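Long-range contacts in nitrite reductase (Hyphomicrobium denitrificans, PDB 2DV6), which probably reduces nitrite to nitric oxide with electrons from cytochrome c, using bound copper ions: residues T181-W186 with Q311-E316; H268-M273 with G356-T361; V294-I299 with E324-N329. One frame throughout, in Å; residues are numbered along the deposited sequence.

Interaction 1: residues T181-W186 with Q311-E316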
loop_
_atom_site.group_PDB
_atom_site.type_symbol
_atom_site.label_atom_id
_atom_site.label_comp_id
_atom_site.label_asym_id
_atom_site.label_seq_id
_atom_site.Cartn_x
_atom_site.Cartn_y
_atom_site.Cartn_z
ATOM N N THR A 181 -27.898 13.949 -9.185
ATOM C CA THR A 181 -27.600 12.633 -8.594
ATOM C C THR A 181 -28.816 11.739 -8.440
ATOM O O THR A 181 -29.913 12.187 -8.059
ATOM C CB THR A 181 -26.554 12.701 -7.406
ATOM O OG1 THR A 181 -26.904 11.826 -6.329
ATOM C CG2 THR A 181 -26.378 14.068 -6.904
ATOM N N THR A 182 -28.639 10.489 -8.850
ATOM C CA THR A 182 -29.753 9.590 -9.030
ATOM C C THR A 182 -29.423 8.269 -8.371
ATOM O O THR A 182 -28.258 7.988 -8.070
ATOM C CB THR A 182 -30.121 9.348 -10.554
ATOM O OG1 THR A 182 -29.004 8.805 -11.242
ATOM C CG2 THR A 182 -30.543 10.665 -11.256
ATOM N N TYR A 183 -30.453 7.459 -8.155
ATOM C CA TYR A 183 -30.329 6.254 -7.366
ATOM C C TYR A 183 -31.523 5.398 -7.804
ATOM O O TYR A 183 -32.550 5.959 -8.153
ATOM C CB TYR A 183 -30.367 6.611 -5.861
ATOM C CG TYR A 183 -30.205 5.421 -4.908
ATOM C CD1 TYR A 183 -28.948 4.887 -4.636
ATOM C CD2 TYR A 183 -31.311 4.856 -4.247
ATOM C CE1 TYR A 183 -28.796 3.789 -3.790
ATOM C CE2 TYR A 183 -31.156 3.763 -3.366
ATOM C CZ TYR A 183 -29.887 3.236 -3.165
ATOM O OH TYR A 183 -29.693 2.163 -2.323
ATOM N N THR A 184 -31.383 4.061 -7.788
ATOM C CA THR A 184 -32.524 3.182 -7.966
ATOM C C THR A 184 -33.353 3.015 -6.698
ATOM O O THR A 184 -32.962 2.273 -5.768
ATOM C CB THR A 184 -32.110 1.786 -8.509
ATOM O OG1 THR A 184 -31.391 1.962 -9.734
ATOM C CG2 THR A 184 -33.352 0.940 -8.798
ATOM N N TYR A 185 -34.522 3.672 -6.675
ATOM C CA TYR A 185 -35.399 3.532 -5.552
ATOM C C TYR A 185 -36.364 2.351 -5.736
ATOM O O TYR A 185 -36.716 1.975 -6.853
ATOM C CB TYR A 185 -36.197 4.820 -5.299
ATOM C CG TYR A 185 -35.415 6.013 -4.773
ATOM C CD1 TYR A 185 -34.627 6.781 -5.614
ATOM C CD2 TYR A 185 -35.529 6.394 -3.433
ATOM C CE1 TYR A 185 -33.946 7.907 -5.140
ATOM C CE2 TYR A 185 -34.853 7.509 -2.937
ATOM C CZ TYR A 185 -34.058 8.251 -3.796
ATOM O OH TYR A 185 -33.428 9.377 -3.310
ATOM N N TRP A 186 -36.809 1.786 -4.616
ATOM C CA TRP A 186 -37.875 0.800 -4.648
ATOM C C TRP A 186 -38.951 1.380 -3.770
ATOM O O TRP A 186 -38.685 1.784 -2.631
ATOM C CB TRP A 186 -37.413 -0.565 -4.087
ATOM C CG TRP A 186 -36.247 -1.207 -4.833
ATOM C CD1 TRP A 186 -35.728 -0.846 -6.049
ATOM C CD2 TRP A 186 -35.513 -2.361 -4.415
ATOM N NE1 TRP A 186 -34.691 -1.685 -6.385
ATOM C CE2 TRP A 186 -34.555 -2.637 -5.409
ATOM C CE3 TRP A 186 -35.554 -3.172 -3.280
ATOM C CZ2 TRP A 186 -33.628 -3.708 -5.296
ATOM C CZ3 TRP A 186 -34.645 -4.237 -3.181
ATOM C CH2 TRP A 186 -33.696 -4.480 -4.166
ATOM N N GLN A 311 -25.796 6.803 -8.406
ATOM C CA GLN A 311 -25.314 6.224 -7.162
ATOM C C GLN A 311 -25.747 4.785 -7.070
ATOM O O GLN A 311 -26.811 4.415 -7.593
ATOM C CB GLN A 311 -25.846 7.000 -5.967
ATOM C CG GLN A 311 -25.536 8.454 -6.000
ATOM C CD GLN A 311 -24.055 8.747 -5.985
ATOM O OE1 GLN A 311 -23.563 9.549 -6.798
ATOM N NE2 GLN A 311 -23.331 8.114 -5.082
ATOM N N GLU A 312 -24.931 3.978 -6.394
ATOM C CA GLU A 312 -25.223 2.564 -6.219
ATOM C C GLU A 312 -25.149 2.206 -4.748
ATOM O O GLU A 312 -24.451 2.868 -3.976
ATOM C CB GLU A 312 -24.223 1.722 -7.014
ATOM C CG GLU A 312 -24.148 2.097 -8.447
ATOM C CD GLU A 312 -23.370 1.106 -9.280
ATOM O OE1 GLU A 312 -23.968 0.091 -9.720
ATOM O OE2 GLU A 312 -22.157 1.353 -9.494
ATOM N N MET A 313 -25.864 1.159 -4.358
ATOM C CA MET A 313 -25.919 0.732 -2.971
ATOM C C MET A 313 -24.594 0.071 -2.633
ATOM O O MET A 313 -24.038 -0.671 -3.442
ATOM C CB MET A 313 -27.039 -0.304 -2.751
ATOM C CG MET A 313 -27.263 -0.568 -1.284
ATOM S SD MET A 313 -28.529 -1.784 -0.935
ATOM C CE MET A 313 -27.659 -3.314 -1.305
ATOM N N ASP A 314 -24.110 0.319 -1.429
ATOM C CA ASP A 314 -22.905 -0.331 -0.946
ATOM C C ASP A 314 -23.387 -1.223 0.216
ATOM O O ASP A 314 -23.803 -0.744 1.278
ATOM C CB ASP A 314 -21.903 0.733 -0.495
ATOM C CG ASP A 314 -20.603 0.157 0.031
ATOM O OD1 ASP A 314 -20.623 -0.902 0.714
ATOM O OD2 ASP A 314 -19.551 0.801 -0.212
ATOM N N TYR A 315 -23.343 -2.528 -0.017
ATOM C CA TYR A 315 -23.762 -3.510 0.984
ATOM C C TYR A 315 -22.950 -3.481 2.289
ATOM O O TYR A 315 -23.526 -3.587 3.361
ATOM C CB TYR A 315 -23.770 -4.915 0.364
ATOM C CG TYR A 315 -23.894 -6.013 1.366
ATOM C CD1 TYR A 315 -25.133 -6.420 1.848
ATOM C CD2 TYR A 315 -22.745 -6.654 1.842
ATOM C CE1 TYR A 315 -25.213 -7.469 2.809
ATOM C CE2 TYR A 315 -22.812 -7.652 2.773
ATOM C CZ TYR A 315 -24.038 -8.065 3.240
ATOM O OH TYR A 315 -24.020 -9.080 4.172
ATOM N N GLU A 316 -21.628 -3.336 2.196
ATOM C CA GLU A 316 -20.750 -3.265 3.391
ATOM C C GLU A 316 -21.182 -2.068 4.271
ATOM O O GLU A 316 -21.267 -2.170 5.506
ATOM C CB GLU A 316 -19.279 -3.132 2.962
ATOM C CG GLU A 316 -18.283 -3.094 4.146
ATOM C CD GLU A 316 -18.143 -1.715 4.823
ATOM O OE1 GLU A 316 -17.931 -1.713 6.057
ATOM O OE2 GLU A 316 -18.245 -0.644 4.149
HETATM O O HOH W 1 -28.914 2.586 -7.299
#

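Interaction 2: residues H268-M273 with G356-T361. With CU (copper (II) ion), chain G.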
loop_
_atom_site.group_PDB
_atom_site.type_symbol
_atom_site.label_atom_id
_atom_site.label_comp_id
_atom_site.label_asym_id
_atom_site.label_seq_id
_atom_site.Cartn_x
_atom_site.Cartn_y
_atom_site.Cartn_z
ATOM N N HIS A 268 -34.579 -3.609 1.064
ATOM C CA HIS A 268 -35.837 -3.072 0.544
ATOM C C HIS A 268 -36.212 -1.758 1.249
ATOM O O HIS A 268 -36.731 -0.838 0.611
ATOM C CB HIS A 268 -36.991 -4.121 0.633
ATOM C CG HIS A 268 -36.825 -5.270 -0.333
ATOM N ND1 HIS A 268 -37.614 -5.422 -1.452
ATOM C CD2 HIS A 268 -35.909 -6.264 -0.388
ATOM C CE1 HIS A 268 -37.213 -6.468 -2.147
ATOM N NE2 HIS A 268 -36.168 -6.992 -1.533
ATOM N N ILE A 269 -35.961 -1.683 2.556
ATOM C CA ILE A 269 -36.244 -0.476 3.340
ATOM C C ILE A 269 -35.323 0.678 2.955
ATOM O O ILE A 269 -35.804 1.783 2.621
ATOM C CB ILE A 269 -36.168 -0.735 4.851
ATOM C CG1 ILE A 269 -37.356 -1.570 5.283
ATOM C CG2 ILE A 269 -36.140 0.596 5.663
ATOM C CD1 ILE A 269 -37.205 -2.115 6.706
ATOM N N THR A 270 -34.014 0.442 2.919
ATOM C CA THR A 270 -33.133 1.567 2.542
ATOM C C THR A 270 -33.504 2.125 1.138
ATOM O O THR A 270 -33.439 3.328 0.924
ATOM C CB THR A 270 -31.591 1.242 2.617
ATOM O OG1 THR A 270 -30.849 2.428 2.278
ATOM C CG2 THR A 270 -31.187 0.161 1.626
ATOM N N ASN A 271 -33.892 1.254 0.203
ATOM C CA ASN A 271 -34.224 1.702 -1.152
ATOM C C ASN A 271 -35.531 2.515 -1.256
ATOM O O ASN A 271 -35.843 3.046 -2.317
ATOM C CB ASN A 271 -34.290 0.529 -2.133
ATOM C CG ASN A 271 -32.940 -0.096 -2.413
ATOM O OD1 ASN A 271 -32.858 -1.278 -2.797
ATOM N ND2 ASN A 271 -31.878 0.671 -2.250
ATOM N N GLY A 272 -36.308 2.549 -0.184
ATOM C CA GLY A 272 -37.493 3.413 -0.091
ATOM C C GLY A 272 -38.814 2.801 0.366
ATOM O O GLY A 272 -39.850 3.509 0.449
ATOM N N MET A 273 -38.834 1.497 0.656
ATOM C CA MET A 273 -40.138 0.815 0.898
ATOM C C MET A 273 -40.615 0.885 2.339
ATOM O O MET A 273 -40.560 -0.099 3.096
ATOM C CB MET A 273 -40.142 -0.624 0.368
ATOM C CG MET A 273 -39.640 -0.725 -1.037
ATOM S SD MET A 273 -39.925 -2.245 -1.931
ATOM C CE MET A 273 -41.726 -2.079 -2.150
ATOM N N GLY A 356 -38.408 4.983 8.852
ATOM C CA GLY A 356 -38.185 3.776 8.041
ATOM C C GLY A 356 -36.818 3.187 8.389
ATOM O O GLY A 356 -36.695 1.997 8.611
ATOM N N GLY A 357 -35.790 4.044 8.460
ATOM C CA GLY A 357 -34.440 3.612 8.813
ATOM C C GLY A 357 -33.669 3.259 7.560
ATOM O O GLY A 357 -33.589 4.086 6.665
ATOM N N PRO A 358 -33.137 2.014 7.453
ATOM C CA PRO A 358 -33.386 0.844 8.350
ATOM C C PRO A 358 -32.816 0.862 9.781
ATOM O O PRO A 358 -33.306 0.113 10.611
ATOM C CB PRO A 358 -32.800 -0.342 7.563
ATOM C CG PRO A 358 -31.761 0.276 6.656
ATOM C CD PRO A 358 -32.280 1.659 6.311
ATOM N N ASN A 359 -31.846 1.737 10.082
ATOM C CA ASN A 359 -30.995 1.558 11.268
ATOM C C ASN A 359 -30.965 2.608 12.379
ATOM O O ASN A 359 -30.742 2.246 13.546
ATOM C CB ASN A 359 -29.553 1.253 10.810
ATOM C CG ASN A 359 -29.479 -0.047 10.039
ATOM O OD1 ASN A 359 -30.110 -1.033 10.455
ATOM N ND2 ASN A 359 -28.746 -0.062 8.905
ATOM N N PHE A 360 -31.179 3.877 12.037
ATOM C CA PHE A 360 -30.874 4.951 12.982
ATOM C C PHE A 360 -32.076 5.529 13.703
ATOM O O PHE A 360 -33.109 5.859 13.100
ATOM C CB PHE A 360 -30.046 6.070 12.322
ATOM C CG PHE A 360 -28.650 5.646 12.018
ATOM C CD1 PHE A 360 -27.620 5.936 12.891
ATOM C CD2 PHE A 360 -28.384 4.848 10.898
ATOM C CE1 PHE A 360 -26.314 5.508 12.607
ATOM C CE2 PHE A 360 -27.114 4.408 10.623
ATOM C CZ PHE A 360 -26.070 4.732 11.475
ATOM N N THR A 361 -31.923 5.642 15.010
ATOM C CA THR A 361 -32.804 6.339 15.841
ATOM C C THR A 361 -32.808 7.866 15.604
ATOM O O THR A 361 -31.704 8.448 15.615
ATOM C CB THR A 361 -32.500 5.920 17.260
ATOM O OG1 THR A 361 -32.561 4.423 17.470
ATOM C CG2 THR A 361 -33.276 6.628 18.315
HETATM CU CU CU G . -39.602 -4.745 -1.537
#

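Interaction 3: residues V294-I299 with E324-N329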
loop_
_atom_site.group_PDB
_atom_site.type_symbol
_atom_site.label_atom_id
_atom_site.label_comp_id
_atom_site.label_asym_id
_atom_site.label_seq_id
_atom_site.Cartn_x
_atom_site.Cartn_y
_atom_site.Cartn_z
ATOM N N VAL A 294 -44.258 12.955 7.510
ATOM C CA VAL A 294 -42.799 12.988 7.372
ATOM C C VAL A 294 -42.158 11.652 7.821
ATOM O O VAL A 294 -42.507 11.128 8.868
ATOM C CB VAL A 294 -42.183 14.155 8.187
ATOM C CG1 VAL A 294 -40.644 14.199 7.961
ATOM C CG2 VAL A 294 -42.840 15.525 7.764
ATOM N N MET A 295 -41.239 11.100 7.018
ATOM C CA MET A 295 -40.492 9.909 7.431
ATOM C C MET A 295 -39.035 10.096 7.133
ATOM O O MET A 295 -38.692 10.766 6.195
ATOM C CB MET A 295 -41.011 8.627 6.758
ATOM C CG MET A 295 -42.394 8.223 7.274
ATOM S SD MET A 295 -42.895 6.527 6.825
ATOM C CE MET A 295 -42.054 5.530 8.100
ATOM N N GLN A 296 -38.199 9.512 7.972
ATOM C CA GLN A 296 -36.750 9.586 7.844
ATOM C C GLN A 296 -36.191 8.232 7.408
ATOM O O GLN A 296 -36.675 7.179 7.849
ATOM C CB GLN A 296 -36.158 9.956 9.195
ATOM C CG GLN A 296 -34.670 9.902 9.268
ATOM C CD GLN A 296 -34.198 10.527 10.522
ATOM O OE1 GLN A 296 -34.865 11.430 11.049
ATOM N NE2 GLN A 296 -33.049 10.050 11.047
ATOM N N GLY A 297 -35.232 8.258 6.493
ATOM C CA GLY A 297 -34.520 7.039 6.125
ATOM C C GLY A 297 -33.082 7.337 5.744
ATOM O O GLY A 297 -32.699 8.505 5.610
ATOM N N GLU A 298 -32.317 6.267 5.516
ATOM C CA GLU A 298 -30.901 6.333 5.158
ATOM C C GLU A 298 -30.666 5.682 3.827
ATOM O O GLU A 298 -31.340 4.716 3.475
ATOM C CB GLU A 298 -30.008 5.596 6.179
ATOM C CG GLU A 298 -30.259 5.945 7.660
ATOM C CD GLU A 298 -30.835 4.794 8.451
ATOM O OE1 GLU A 298 -30.507 3.624 8.128
ATOM O OE2 GLU A 298 -31.590 5.052 9.421
ATOM N N ILE A 299 -29.652 6.169 3.128
ATOM C CA ILE A 299 -29.206 5.542 1.912
ATOM C C ILE A 299 -27.684 5.335 1.993
ATOM O O ILE A 299 -26.954 6.171 2.537
ATOM C CB ILE A 299 -29.728 6.314 0.623
ATOM C CG1 ILE A 299 -31.244 6.014 0.408
ATOM C CG2 ILE A 299 -28.933 5.922 -0.589
ATOM C CD1 ILE A 299 -31.861 6.647 -0.872
ATOM N N GLU A 324 -24.585 7.226 4.004
ATOM C CA GLU A 324 -24.069 8.401 3.322
ATOM C C GLU A 324 -25.111 9.508 3.265
ATOM O O GLU A 324 -24.759 10.682 3.304
ATOM C CB GLU A 324 -23.619 8.044 1.900
ATOM C CG GLU A 324 -22.385 7.143 1.891
ATOM C CD GLU A 324 -21.119 7.857 2.417
ATOM O OE1 GLU A 324 -21.081 9.101 2.470
ATOM O OE2 GLU A 324 -20.164 7.171 2.791
ATOM N N TYR A 325 -26.376 9.131 3.100
ATOM C CA TYR A 325 -27.474 10.079 3.000
ATOM C C TYR A 325 -28.470 9.800 4.107
ATOM O O TYR A 325 -28.784 8.638 4.377
ATOM C CB TYR A 325 -28.180 9.968 1.649
ATOM C CG TYR A 325 -27.332 10.428 0.462
ATOM C CD1 TYR A 325 -26.388 9.583 -0.122
ATOM C CD2 TYR A 325 -27.500 11.709 -0.083
ATOM C CE1 TYR A 325 -25.607 10.022 -1.212
ATOM C CE2 TYR A 325 -26.726 12.150 -1.144
ATOM C CZ TYR A 325 -25.802 11.324 -1.707
ATOM O OH TYR A 325 -25.068 11.795 -2.774
ATOM N N PHE A 326 -28.944 10.859 4.758
ATOM C CA PHE A 326 -30.043 10.767 5.708
ATOM C C PHE A 326 -31.114 11.700 5.131
ATOM O O PHE A 326 -30.790 12.877 4.782
ATOM C CB PHE A 326 -29.660 11.319 7.073
ATOM C CG PHE A 326 -28.873 10.392 7.924
ATOM C CD1 PHE A 326 -29.523 9.537 8.807
ATOM C CD2 PHE A 326 -27.494 10.405 7.880
ATOM C CE1 PHE A 326 -28.788 8.676 9.643
ATOM C CE2 PHE A 326 -26.766 9.561 8.716
ATOM C CZ PHE A 326 -27.434 8.696 9.588
ATOM N N LEU A 327 -32.347 11.202 5.036
ATOM C CA LEU A 327 -33.342 11.852 4.203
ATOM C C LEU A 327 -34.726 11.985 4.838
ATOM O O LEU A 327 -35.204 11.031 5.485
ATOM C CB LEU A 327 -33.497 11.013 2.950
ATOM C CG LEU A 327 -32.654 11.123 1.664
ATOM C CD1 LEU A 327 -31.547 12.195 1.583
ATOM C CD2 LEU A 327 -32.253 9.744 1.195
ATOM N N PHE A 328 -35.369 13.155 4.649
ATOM C CA PHE A 328 -36.786 13.312 4.960
ATOM C C PHE A 328 -37.505 13.085 3.626
ATOM O O PHE A 328 -37.164 13.700 2.640
ATOM C CB PHE A 328 -37.138 14.718 5.504
ATOM C CG PHE A 328 -36.723 14.959 6.944
ATOM C CD1 PHE A 328 -36.907 13.970 7.917
ATOM C CD2 PHE A 328 -36.176 16.209 7.336
ATOM C CE1 PHE A 328 -36.519 14.194 9.268
ATOM C CE2 PHE A 328 -35.812 16.428 8.657
ATOM C CZ PHE A 328 -35.958 15.406 9.623
ATOM N N ASN A 329 -38.502 12.202 3.600
ATOM C CA ASN A 329 -39.361 12.066 2.403
ATOM C C ASN A 329 -38.596 11.927 1.090
ATOM O O ASN A 329 -38.886 12.640 0.108
ATOM C CB ASN A 329 -40.410 13.199 2.357
ATOM C CG ASN A 329 -41.408 13.092 3.490
ATOM O OD1 ASN A 329 -41.116 12.441 4.484
ATOM N ND2 ASN A 329 -42.602 13.708 3.354
#

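Interaction 1: residues T181-W186 with Q311-E316
Gln311 and Thr182 are joined by one direct backbone bond: Gln311 N donates to Thr182 O at 2.8 Å, with an N-H...O angle of 164°. The donor lies 24° from the carbonyl plane. A water makes the second link. It accepts from Thr184 N at 2.9 Å and donates to Gln311 O at 2.8 Å. The same water lies over one face of the Tyr183 ring, near the rim.

Around these bonds the side chains pack. With CG anti to the backbone N (chi1 -178°), the Tyr183 side chain crosses that of Gln311 at about a right angle and its end reaches Met313. Tyr183 CD1 lies 4.0 Å from Gln311 CB, and Tyr183 OH ends 3.6 Å from Met313 CB. Thr181 OG1 rests 3.7 Å from Gln311 CG. This hydroxyl is buried without a polar partner.

Further out, Glu312 turns away and bonds to the backbone of Asn92 and Gly93 in a second subunit. Asp314 N-caps helix 315-319 through Lys317 N. Strand 309-310 runs parallel to strand 181-188 at the border of its sheet, and residues 311-314 lead from there to the helix. Strand 163-178 pairs with strand 181-188 on its other side, and Met313 touches Thr267 of helix 265-270.

Interaction 2: residues H268-M273 with G356-T361
Ile269 and Pro358 form the close part of this contact, which has no hydrogen bond between its two segments. The work is done by one branch of Ile269. Its CG2 is anti to the backbone N, while CG1 takes the other direction (chi1 -72°). Ile269 CG2 thus sits 3.3 Å from Gly356 O and 4.0 Å from Pro358 CB. Ile269 also packs on Leu418 of the second subunit. The neighbouring Thr270 meets the same proline ring through its carbon: Thr270 CB is 3.8 Å from Pro358 CD. Its hydroxyl is used elsewhere, in a hydrogen bond to Glu298 O.

The peptide before Pro358 is cis. Gly357 before it has a positive phi of 91°, a conformation that suits glycine. Together they are consistent with a sharp turn of the chain at the end of strand 348-357, where the proline ring meets the helix.

Away from this small patch the two segments diverge, yet their ends remain buried or partly so against other parts. On this looser side Asn359 ND2 bonds Ser419 OG of the second subunit, and Thr361 packs on Ser363 of that subunit.

Both ends of 268-273 reach copper. His268 ND1 binds it at 2.1 Å and Met273 SD at 2.5 Å; His219 and Cys260 complete the site. Gly272 closes helix 265-270 in a Schellman motif, with Met273 N bonded to His268 O at 3.1 Å. Two histidines, a cysteine and a methionine are the ligand set of a type 1 copper centre in a cupredoxin domain.

Interaction 3: residues V294-I299 with E324-N329
Met295 and Asn329 begin a run of hydrogen bonds between two antiparallel strands. Asn329 N donates to Met295 O at 3.0 Å. In return the Asn329 side chain takes the place of a backbone acceptor: its OD1 receives Met295 N at 2.9 Å, nearly along the C=O axis. Asn329 has left-handed backbone angles (49°/47°), so the strand ends here. Gly297 and Leu327 form a hydrogen-bonded pair, and Ile299 N donates to Tyr325 O. Glu324 N (3.0 Å) and Tyr325 N (3.1 Å) both donate to Ile299 O, a classic beta bulge. CA-H...O contacts accompany them, such as Gln296 CA to Leu327 O at 3.2 Å. Strand 325-328 is thereby the outermost strand, within this chain, of a six-stranded sheet.

Apolar contacts lie on both faces. Ile299 CD1 meets Leu327 CD2 at 3.7 Å, on the face that Tyr325 shares. Beyond it stand Tyr183 and Tyr185 of strand 181-188. Elsewhere Val294 CG1 touches Phe328 CD1 at 3.7 Å. Glu298 lies alongside Phe326, pointing the same way, with CG against ring atom CE1.

The polar ends reach outward. Gln296 hydrogen-bonds Ser362 and Asp415, and Glu298 hydrogen-bonds Tyr300 and the backbone of Asn359 and Phe360. The strands are therefore held mainly by backbone bonds, while the buried amide of Gln296 and carboxylate of Glu298 tie this sheet to neighbouring loops and strands.

The chain order is 181-186, 268-273, 294-299, 311-316, 324-329 and 356-361. Interaction 1 alternates with both of the others, whereas interaction 3 falls wholly between the two segments of interaction 2. The centres of interactions 2 and 3 lie about 8 Å apart; each is about 13 Å from interaction 1. Strands 290-299 and 348-357 are neighbours in one sheet, joined where Gly357 O meets Glu298 N at 2.8 Å. Interaction 1 belongs to another sheet, whose Trp186 N meets Asn271 O at 2.8 Å. Thr270 OG1 bonds Glu298 O, so the copper-binding segment 268-273 contacts both sheets. Interactions 1 and 2 also lie against the second subunit.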